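Local coordinates for protein gamma-glutamyltransferase 1 Threonine peptidase. MEROPS family T03 (Pseudomonas nitroreducens, PDB 7D9E) that probably transfers gamma-glutamyl groups from donors such as glutamine to acceptor amines or water, as an N-terminal nucleophile threonine peptidase used in theanine synthesis, at residues V127-F141 / I237-W249. Numbering follows the deposited sequence.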
loop_
_atom_site.group_PDB
_atom_site.type_symbol
_atom_site.label_atom_id
_atom_site.label_comp_id
_atom_site.label_asym_id
_atom_site.label_seq_id
_atom_site.Cartn_x
_atom_site.Cartn_y
_atom_site.Cartn_z
ATOM N N VAL A 127 1.774 -6.333 -15.254
ATOM C CA VAL A 127 0.505 -6.148 -15.953
ATOM C C VAL A 127 -0.456 -5.402 -15.029
ATOM O O VAL A 127 -0.722 -5.890 -13.917
ATOM C CB VAL A 127 -0.085 -7.497 -16.386
ATOM C CG1 VAL A 127 -1.396 -7.258 -17.104
ATOM C CG2 VAL A 127 0.914 -8.282 -17.254
ATOM N N PRO A 128 -0.992 -4.238 -15.419
ATOM C CA PRO A 128 -1.801 -3.448 -14.465
ATOM C C PRO A 128 -3.107 -4.134 -14.085
ATOM O O PRO A 128 -3.786 -4.716 -14.930
ATOM C CB PRO A 128 -2.085 -2.150 -15.228
ATOM C CG PRO A 128 -0.952 -2.015 -16.217
ATOM C CD PRO A 128 -0.671 -3.459 -16.639
ATOM N N GLY A 129 -3.485 -3.982 -12.812
ATOM C CA GLY A 129 -4.708 -4.569 -12.291
ATOM C C GLY A 129 -5.811 -3.613 -11.886
ATOM O O GLY A 129 -6.950 -4.031 -11.705
ATOM N N THR A 130 -5.511 -2.322 -11.744
ATOM C CA THR A 130 -6.457 -1.418 -11.096
ATOM C C THR A 130 -7.820 -1.361 -11.786
ATOM O O THR A 130 -8.857 -1.459 -11.122
ATOM C CB THR A 130 -5.834 -0.040 -10.961
ATOM O OG1 THR A 130 -4.716 -0.178 -10.092
ATOM C CG2 THR A 130 -6.821 0.927 -10.376
ATOM N N VAL A 131 -7.852 -1.195 -13.109
ATOM C CA VAL A 131 -9.149 -1.100 -13.779
ATOM C C VAL A 131 -9.972 -2.366 -13.555
ATOM O O VAL A 131 -11.178 -2.301 -13.295
ATOM C CB VAL A 131 -8.991 -0.751 -15.265
ATOM C CG1 VAL A 131 -10.357 -0.770 -15.956
ATOM C CG2 VAL A 131 -8.362 0.630 -15.400
ATOM N N MET A 132 -9.339 -3.536 -13.652
ATOM C CA MET A 132 -10.059 -4.774 -13.363
ATOM C C MET A 132 -10.549 -4.857 -11.937
ATOM O O MET A 132 -11.680 -5.298 -11.686
ATOM C CB MET A 132 -9.223 -5.988 -13.771
ATOM C CG MET A 132 -10.033 -7.254 -13.634
ATOM S SD MET A 132 -11.170 -7.462 -14.929
ATOM C CE MET A 132 -9.991 -7.941 -16.329
ATOM N N GLY A 133 -9.700 -4.474 -10.982
ATOM C CA GLY A 133 -10.093 -4.501 -9.585
ATOM C C GLY A 133 -11.307 -3.640 -9.304
ATOM O O GLY A 133 -12.287 -4.102 -8.708
ATOM N N LEU A 134 -11.271 -2.385 -9.754
ATOM C CA LEU A 134 -12.387 -1.477 -9.501
ATOM C C LEU A 134 -13.657 -1.994 -10.163
ATOM O O LEU A 134 -14.752 -1.920 -9.581
ATOM C CB LEU A 134 -12.029 -0.081 -9.994
ATOM C CG LEU A 134 -10.791 0.531 -9.328
ATOM C CD1 LEU A 134 -10.426 1.852 -9.996
ATOM C CD2 LEU A 134 -11.037 0.711 -7.848
ATOM N N TRP A 135 -13.531 -2.548 -11.376
ATOM C CA TRP A 135 -14.676 -3.154 -12.039
ATOM C C TRP A 135 -15.260 -4.308 -11.230
ATOM O O TRP A 135 -16.477 -4.379 -11.007
ATOM C CB TRP A 135 -14.246 -3.675 -13.407
ATOM C CG TRP A 135 -15.368 -4.369 -14.121
ATOM C CD1 TRP A 135 -15.525 -5.711 -14.285
ATOM C CD2 TRP A 135 -16.495 -3.747 -14.748
ATOM N NE1 TRP A 135 -16.683 -5.967 -14.982
ATOM C CE2 TRP A 135 -17.298 -4.777 -15.275
ATOM C CE3 TRP A 135 -16.900 -2.419 -14.917
ATOM C CZ2 TRP A 135 -18.473 -4.523 -15.967
ATOM C CZ3 TRP A 135 -18.077 -2.171 -15.607
ATOM C CH2 TRP A 135 -18.850 -3.221 -16.118
ATOM N N GLU A 136 -14.408 -5.245 -10.811
ATOM C CA GLU A 136 -14.896 -6.396 -10.061
ATOM C C GLU A 136 -15.578 -5.970 -8.765
ATOM O O GLU A 136 -16.626 -6.517 -8.410
ATOM C CB GLU A 136 -13.758 -7.377 -9.776
ATOM C CG GLU A 136 -13.247 -8.140 -10.999
ATOM C CD GLU A 136 -14.308 -8.968 -11.710
ATOM O OE1 GLU A 136 -15.423 -9.135 -11.168
ATOM O OE2 GLU A 136 -14.022 -9.442 -12.829
ATOM N N ALA A 137 -15.006 -4.999 -8.048
ATOM C CA ALA A 137 -15.635 -4.544 -6.815
ATOM C C ALA A 137 -16.996 -3.923 -7.101
ATOM O O ALA A 137 -17.979 -4.209 -6.413
ATOM C CB ALA A 137 -14.730 -3.533 -6.105
ATOM N N HIS A 138 -17.070 -3.065 -8.119
ATOM C CA HIS A 138 -18.336 -2.425 -8.446
ATOM C C HIS A 138 -19.384 -3.429 -8.926
ATOM O O HIS A 138 -20.565 -3.342 -8.554
ATOM C CB HIS A 138 -18.126 -1.345 -9.499
ATOM C CG HIS A 138 -19.359 -0.538 -9.749
ATOM N ND1 HIS A 138 -20.153 -0.706 -10.860
ATOM C CD2 HIS A 138 -19.964 0.405 -8.990
ATOM C CE1 HIS A 138 -21.184 0.117 -10.786
ATOM N NE2 HIS A 138 -21.086 0.807 -9.665
ATOM N N GLN A 139 -18.976 -4.389 -9.753
ATOM C CA GLN A 139 -19.915 -5.392 -10.240
ATOM C C GLN A 139 -20.550 -6.143 -9.084
ATOM O O GLN A 139 -21.727 -6.523 -9.139
ATOM C CB GLN A 139 -19.161 -6.383 -11.121
ATOM C CG GLN A 139 -18.934 -5.905 -12.514
ATOM C CD GLN A 139 -20.179 -6.036 -13.347
ATOM O OE1 GLN A 139 -20.798 -5.041 -13.727
ATOM N NE2 GLN A 139 -20.591 -7.271 -13.591
ATOM N N ARG A 140 -19.786 -6.372 -8.023
ATOM C CA ARG A 140 -20.308 -7.202 -6.943
ATOM C C ARG A 140 -21.131 -6.410 -5.932
ATOM O O ARG A 140 -22.131 -6.923 -5.419
ATOM C CB ARG A 140 -19.158 -7.923 -6.238
ATOM C CG ARG A 140 -19.609 -8.874 -5.143
ATOM C CD ARG A 140 -18.457 -9.770 -4.702
ATOM N NE ARG A 140 -18.927 -10.945 -3.972
ATOM C CZ ARG A 140 -18.119 -11.853 -3.435
ATOM N NH1 ARG A 140 -16.797 -11.725 -3.547
ATOM N NH2 ARG A 140 -18.630 -12.883 -2.792
ATOM N N PHE A 141 -20.760 -5.157 -5.660
ATOM C CA PHE A 141 -21.344 -4.427 -4.548
ATOM C C PHE A 141 -21.915 -3.063 -4.908
ATOM O O PHE A 141 -22.634 -2.489 -4.086
ATOM C CB PHE A 141 -20.282 -4.227 -3.460
ATOM C CG PHE A 141 -19.750 -5.500 -2.882
ATOM C CD1 PHE A 141 -20.584 -6.358 -2.189
ATOM C CD2 PHE A 141 -18.418 -5.842 -3.023
ATOM C CE1 PHE A 141 -20.097 -7.539 -1.636
ATOM C CE2 PHE A 141 -17.925 -7.016 -2.482
ATOM C CZ PHE A 141 -18.762 -7.861 -1.771
ATOM N N ILE A 237 4.999 -6.590 -21.995
ATOM C CA ILE A 237 3.563 -6.806 -21.901
ATOM C C ILE A 237 2.971 -6.907 -23.295
ATOM O O ILE A 237 3.271 -6.093 -24.185
ATOM C CB ILE A 237 2.908 -5.689 -21.092
ATOM C CG1 ILE A 237 3.414 -5.779 -19.649
ATOM C CG2 ILE A 237 1.380 -5.821 -21.083
ATOM C CD1 ILE A 237 2.990 -4.615 -18.803
ATOM N N THR A 238 2.153 -7.941 -23.497
ATOM C CA THR A 238 1.508 -8.241 -24.768
ATOM C C THR A 238 -0.008 -8.260 -24.597
ATOM O O THR A 238 -0.536 -8.229 -23.492
ATOM C CB THR A 238 1.949 -9.622 -25.307
ATOM O OG1 THR A 238 1.492 -10.651 -24.421
ATOM C CG2 THR A 238 3.458 -9.703 -25.469
ATOM N N SER A 239 -0.722 -8.329 -25.724
ATOM C CA SER A 239 -2.174 -8.482 -25.655
ATOM C C SER A 239 -2.567 -9.708 -24.832
ATOM O O SER A 239 -3.533 -9.660 -24.055
ATOM C CB SER A 239 -2.754 -8.575 -27.073
ATOM O OG SER A 239 -4.129 -8.933 -27.002
ATOM N N ASP A 240 -1.820 -10.813 -24.965
ATOM C CA ASP A 240 -2.123 -12.015 -24.191
ATOM C C ASP A 240 -2.081 -11.741 -22.688
ATOM O O ASP A 240 -2.921 -12.243 -21.929
ATOM C CB ASP A 240 -1.124 -13.133 -24.514
ATOM C CG ASP A 240 -1.441 -13.868 -25.798
ATOM O OD1 ASP A 240 -2.203 -13.338 -26.636
ATOM O OD2 ASP A 240 -0.916 -14.989 -25.971
ATOM N N ASP A 241 -1.085 -10.964 -22.234
ATOM C CA ASP A 241 -0.975 -10.624 -20.822
ATOM C C ASP A 241 -2.207 -9.868 -20.360
ATOM O O ASP A 241 -2.763 -10.159 -19.295
ATOM C CB ASP A 241 0.251 -9.730 -20.629
ATOM C CG ASP A 241 1.546 -10.489 -20.752
ATOM O OD1 ASP A 241 1.807 -11.371 -19.918
ATOM O OD2 ASP A 241 2.303 -10.217 -21.696
ATOM N N LEU A 242 -2.658 -8.909 -21.172
ATOM C CA LEU A 242 -3.801 -8.090 -20.791
ATOM C C LEU A 242 -5.089 -8.903 -20.778
ATOM O O LEU A 242 -5.875 -8.806 -19.830
ATOM C CB LEU A 242 -3.911 -6.891 -21.728
ATOM C CG LEU A 242 -2.759 -5.895 -21.616
ATOM C CD1 LEU A 242 -2.833 -4.913 -22.772
ATOM C CD2 LEU A 242 -2.787 -5.159 -20.287
ATOM N N VAL A 243 -5.327 -9.714 -21.813
ATOM C CA VAL A 243 -6.584 -10.459 -21.850
ATOM C C VAL A 243 -6.619 -11.521 -20.757
ATOM O O VAL A 243 -7.700 -11.904 -20.300
ATOM C CB VAL A 243 -6.879 -11.068 -23.239
ATOM C CG1 VAL A 243 -6.943 -9.976 -24.299
ATOM C CG2 VAL A 243 -5.873 -12.135 -23.571
ATOM N N ASP A 244 -5.464 -11.991 -20.296
ATOM C CA ASP A 244 -5.428 -13.020 -19.265
ATOM C C ASP A 244 -5.478 -12.460 -17.843
ATOM O O ASP A 244 -5.653 -13.247 -16.900
ATOM C CB ASP A 244 -4.196 -13.923 -19.432
ATOM C CG ASP A 244 -4.310 -14.858 -20.634
ATOM O OD1 ASP A 244 -5.370 -14.859 -21.296
ATOM O OD2 ASP A 244 -3.340 -15.591 -20.927
ATOM N N TYR A 245 -5.356 -11.139 -17.659
ATOM C CA TYR A 245 -5.341 -10.585 -16.311
ATOM C C TYR A 245 -6.672 -10.834 -15.597
ATOM O O TYR A 245 -7.746 -10.576 -16.147
ATOM C CB TYR A 245 -5.040 -9.075 -16.311
ATOM C CG TYR A 245 -4.900 -8.640 -14.866
ATOM C CD1 TYR A 245 -3.728 -8.860 -14.170
ATOM C CD2 TYR A 245 -5.995 -8.154 -14.159
ATOM C CE1 TYR A 245 -3.631 -8.541 -12.814
ATOM C CE2 TYR A 245 -5.906 -7.856 -12.820
ATOM C CZ TYR A 245 -4.729 -8.055 -12.159
ATOM O OH TYR A 245 -4.661 -7.763 -10.802
ATOM N N GLN A 246 -6.596 -11.291 -14.345
ATOM C CA GLN A 246 -7.777 -11.445 -13.509
ATOM C C GLN A 246 -7.463 -10.898 -12.118
ATOM O O GLN A 246 -6.414 -11.203 -11.547
ATOM C CB GLN A 246 -8.181 -12.919 -13.395
ATOM C CG GLN A 246 -8.667 -13.488 -14.705
ATOM N N ALA A 247 -8.366 -10.095 -11.581
ATOM C CA ALA A 247 -8.326 -9.830 -10.153
ATOM C C ALA A 247 -8.873 -11.058 -9.433
ATOM O O ALA A 247 -9.605 -11.870 -10.007
ATOM C CB ALA A 247 -9.155 -8.602 -9.818
ATOM N N LYS A 248 -8.505 -11.199 -8.163
ATOM C CA LYS A 248 -8.890 -12.385 -7.412
ATOM C C LYS A 248 -9.501 -11.992 -6.082
ATOM O O LYS A 248 -8.895 -11.240 -5.318
ATOM C CB LYS A 248 -7.664 -13.271 -7.146
ATOM C CG LYS A 248 -7.072 -13.884 -8.417
ATOM C CD LYS A 248 -5.815 -14.690 -8.113
ATOM N N TRP A 249 -10.670 -12.556 -5.785
ATOM C CA TRP A 249 -11.226 -12.461 -4.446
ATOM C C TRP A 249 -10.533 -13.506 -3.577
ATOM O O TRP A 249 -10.334 -14.648 -4.002
ATOM C CB TRP A 249 -12.724 -12.738 -4.486
ATOM C CG TRP A 249 -13.529 -11.699 -5.235
ATOM C CD1 TRP A 249 -13.985 -11.778 -6.531
ATOM C CD2 TRP A 249 -13.937 -10.414 -4.748
ATOM N NE1 TRP A 249 -14.672 -10.633 -6.859
ATOM C CE2 TRP A 249 -14.644 -9.774 -5.789
ATOM C CE3 TRP A 249 -13.783 -9.746 -3.528
ATOM C CZ2 TRP A 249 -15.199 -8.498 -5.642
ATOM C CZ3 TRP A 249 -14.320 -8.477 -3.396
ATOM C CH2 TRP A 249 -15.027 -7.870 -4.446
HETATM O O HOH W 1 -10.990 -10.312 -12.910
HETATM O O HOH W 2 -16.881 -9.240 -8.905
#
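Helix-on-sheet packing in an N-terminal nucleophile (Ntn) hydrolase fold brings Trp249, on the strand that begins at Lys248, against Arg140, Phe141 and Ala137 in the last turn of helix 130-141. Leu91 of the neighbouring strand 87-93 also touches Ala137 and Trp249. Arg140 lays its extended chain across the indole: CD makes a CH-pi contact 4.0 Å from the centroid of the six-membered ring, and CZ completes a cation-pi pair over the same ring. The guanidinium stands nearly upright on the indole, planes 87° apart, and its NH1 presses down to 3.4 Å from Trp249 CD2. Phe141 meets the indole obliquely, its CE2 3.6 Å from Trp249 CH2.

Farther back along the helix, Ala247 CB packs 4.2 Å from Gly133 CA. Tyr245 has CG anti to its backbone N (chi1 -174°), which carries the ring beneath the turn entering the helix. Pro128 O, hydrogen-bonded to Tyr218 OH, lies over the centre of one ring face, Met132 CB meets the ring edge, and Gly129 CA lies 3.5 Å from Tyr245 CZ, an approach that depends on the glycine because a side-chain carbon there would run into Tyr245 OH. The Tyr245 hydroxyl is hydrogen-bonded to the carbonyl of Arg94. Val127 then spreads its two methyls over helix 239-244, CG2 reaching Asp241 CB at 3.7 Å and CG1 resting near Leu242 and Tyr245.

Direct contacts are mostly apolar or involve aromatic rings, while the hydrogen-bonded links between the segments pass through water. One water donates to Glu136 OE2 and accepts from Ala247 N at 2.9 Å; another donates to Glu136 O and OE1 and takes a weak bond from Trp249 NE1. Glu136 thereby reaches the backbone N-H of Ala247 and the indole N-H of Trp249 through water, and its negative charge would be expected to polarise the two bridging waters.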